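PDB 4KP2: methanogen homoaconitase large subunit from Methanocaldococcus jannaschii, which works with a small subunit and a [4Fe-4S] cluster to convert (R)-homocitrate reversibly, through cis-homoaconitate, into homoisocitrate by dehydration and rehydration. Local coordinates for residues I192-C197 with Q294-H299. Sequence-based numbering, arbitrary orientation.
Sequences IVLRVC and QVAVPH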
loop_
_atom_site.group_PDB
_atom_site.type_symbol
_atom_site.label_atom_id
_atom_site.label_comp_id
_atom_site.label_asym_id
_atom_site.label_seq_id
_atom_site.Cartn_x
_atom_site.Cartn_y
_atom_site.Cartn_z
ATOM N N ILE A 192 23.068 17.077 -4.197
ATOM C CA ILE A 192 23.900 18.012 -3.452
ATOM C C ILE A 192 24.265 17.467 -2.076
ATOM O O ILE A 192 25.434 17.471 -1.690
ATOM C CB ILE A 192 23.200 19.372 -3.298
ATOM C CG1 ILE A 192 22.993 20.014 -4.669
ATOM C CG2 ILE A 192 24.012 20.292 -2.405
ATOM C CD1 ILE A 192 22.113 21.238 -4.645
ATOM N N VAL A 193 23.264 16.992 -1.341
ATOM C CA VAL A 193 23.489 16.485 0.009
ATOM C C VAL A 193 24.315 15.198 -0.008
ATOM O O VAL A 193 25.033 14.900 0.948
ATOM C CB VAL A 193 22.163 16.277 0.780
ATOM C CG1 VAL A 193 21.388 15.092 0.222
ATOM C CG2 VAL A 193 22.434 16.095 2.265
ATOM N N LEU A 194 24.226 14.447 -1.101
ATOM C CA LEU A 194 25.047 13.255 -1.267
ATOM C C LEU A 194 26.503 13.644 -1.486
ATOM O O LEU A 194 27.413 12.910 -1.110
ATOM C CB LEU A 194 24.547 12.401 -2.433
ATOM C CG LEU A 194 23.368 11.469 -2.153
ATOM C CD1 LEU A 194 22.968 10.725 -3.416
ATOM C CD2 LEU A 194 23.717 10.492 -1.041
ATOM N N ARG A 195 26.718 14.804 -2.097
ATOM C CA ARG A 195 28.070 15.301 -2.320
ATOM C C ARG A 195 28.673 15.767 -1.000
ATOM O O ARG A 195 29.885 15.692 -0.793
ATOM C CB ARG A 195 28.061 16.450 -3.326
ATOM C CG ARG A 195 29.444 16.887 -3.773
ATOM C CD ARG A 195 30.138 15.775 -4.541
ATOM N NE ARG A 195 31.492 16.145 -4.939
ATOM C CZ ARG A 195 32.571 15.936 -4.193
ATOM N NH1 ARG A 195 32.454 15.359 -3.004
ATOM N NH2 ARG A 195 33.765 16.304 -4.634
ATOM N N VAL A 196 27.812 16.244 -0.107
ATOM C CA VAL A 196 28.240 16.725 1.200
ATOM C C VAL A 196 28.709 15.566 2.076
ATOM O O VAL A 196 29.660 15.702 2.849
ATOM C CB VAL A 196 27.103 17.488 1.911
ATOM C CG1 VAL A 196 27.546 17.962 3.285
ATOM C CG2 VAL A 196 26.651 18.666 1.064
ATOM N N CYS A 197 28.049 14.419 1.937
ATOM C CA CYS A 197 28.336 13.261 2.777
ATOM C C CYS A 197 29.694 12.619 2.484
ATOM O O CYS A 197 30.158 11.773 3.248
ATOM C CB CYS A 197 27.220 12.218 2.654
ATOM S SG CYS A 197 25.587 12.772 3.210
ATOM N N GLN A 294 24.597 12.301 -8.502
ATOM C CA GLN A 294 25.179 11.446 -7.473
ATOM C C GLN A 294 24.329 10.222 -7.123
ATOM O O GLN A 294 23.135 10.339 -6.848
ATOM C CB GLN A 294 25.458 12.269 -6.213
ATOM C CG GLN A 294 26.272 13.532 -6.462
ATOM C CD GLN A 294 27.673 13.244 -6.965
ATOM O OE1 GLN A 294 28.541 12.801 -6.210
ATOM N NE2 GLN A 294 27.903 13.495 -8.248
ATOM N N VAL A 295 24.962 9.052 -7.137
ATOM C CA VAL A 295 24.328 7.805 -6.717
ATOM C C VAL A 295 25.185 7.062 -5.688
ATOM O O VAL A 295 26.307 6.650 -5.987
ATOM C CB VAL A 295 24.076 6.870 -7.914
ATOM C CG1 VAL A 295 23.585 5.511 -7.433
ATOM C CG2 VAL A 295 23.083 7.498 -8.879
ATOM N N ALA A 296 24.650 6.887 -4.483
ATOM C CA ALA A 296 25.382 6.219 -3.408
ATOM C C ALA A 296 25.345 4.698 -3.540
ATOM O O ALA A 296 24.282 4.109 -3.731
ATOM C CB ALA A 296 24.843 6.647 -2.052
ATOM N N VAL A 297 26.513 4.072 -3.426
ATOM C CA VAL A 297 26.635 2.626 -3.576
ATOM C C VAL A 297 26.688 1.926 -2.214
ATOM O O VAL A 297 27.043 2.549 -1.211
ATOM C CB VAL A 297 27.884 2.258 -4.411
ATOM C CG1 VAL A 297 27.878 3.015 -5.731
ATOM C CG2 VAL A 297 29.158 2.543 -3.632
ATOM N N PRO A 298 26.315 0.633 -2.174
ATOM C CA PRO A 298 26.368 -0.169 -0.944
ATOM C C PRO A 298 27.747 -0.151 -0.287
ATOM O O PRO A 298 28.751 -0.063 -0.995
ATOM C CB PRO A 298 26.055 -1.581 -1.446
ATOM C CG PRO A 298 25.191 -1.366 -2.621
ATOM C CD PRO A 298 25.688 -0.112 -3.281
ATOM N N HIS A 299 27.797 -0.235 1.041
ATOM C CA HIS A 299 26.598 -0.345 1.869
ATOM C C HIS A 299 26.497 0.809 2.858
ATOM O O HIS A 299 26.037 0.630 3.985
ATOM C CB HIS A 299 26.595 -1.670 2.635
ATOM C CG HIS A 299 26.571 -2.880 1.755
ATOM N ND1 HIS A 299 25.401 -3.487 1.354
ATOM C CD2 HIS A 299 27.577 -3.600 1.202
ATOM C CE1 HIS A 299 25.685 -4.527 0.589
ATOM N NE2 HIS A 299 26.999 -4.617 0.482
#
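A helix-on-strand packing of the aconitase-family fold brings Leu194 and Arg195, on helix 189-200, against Gln294 and Ala296 of the short strand 294-296. The short axes come within 8.2 Å and make an angle of 57°, so the strand runs askew to the helix, and the closest CA atoms are those of Leu194 and Gln294, 6.5 Å apart. Leu194 supplies most of the helix side of the contact. Its CB meets CB of Gln294 at 3.9 Å, which sets the two side chains base to base, and its methyls then divide the strand between them. CD1 lies 3.5 Å from the main-chain O of Gln294, a van der Waals contact of a methyl with a carbonyl oxygen, whereas CD2 reaches CB of Ala296 at 4.1 Å. Both strand residues direct their CB toward the helix, while the intervening Val295 directs its own away, as expected for an extended chain. The long side chain of Gln294 is bent at chi2 (-64°), and its OE1 ends 3.8 Å from CD of Arg195. This is a touch on the aliphatic part of the arginine: the guanidinium group is engaged elsewhere, NH1 forming a salt bridge with Glu199 on the same helix, and NE2 of Gln294 is bonded to O of Glu292. No hydrogen bond joins the two segments; the backbone N of Gln294 is hydrogen-bonded to OD1 of Asp191, one residue before 192-197 on the same helix. The contact is buried and lies away from the predicted cluster cysteines. Beyond it, strand 294-296 pairs antiparallel with 304-306, Val295 packs on Ile307 and Val310 of helix 307-310, and Ala296 is hydrogen-bonded through its backbone to Leu421, so the strand links helix 189-200, through Leu194, to strand 418-421, an outermost strand of its parallel sheet within this chain.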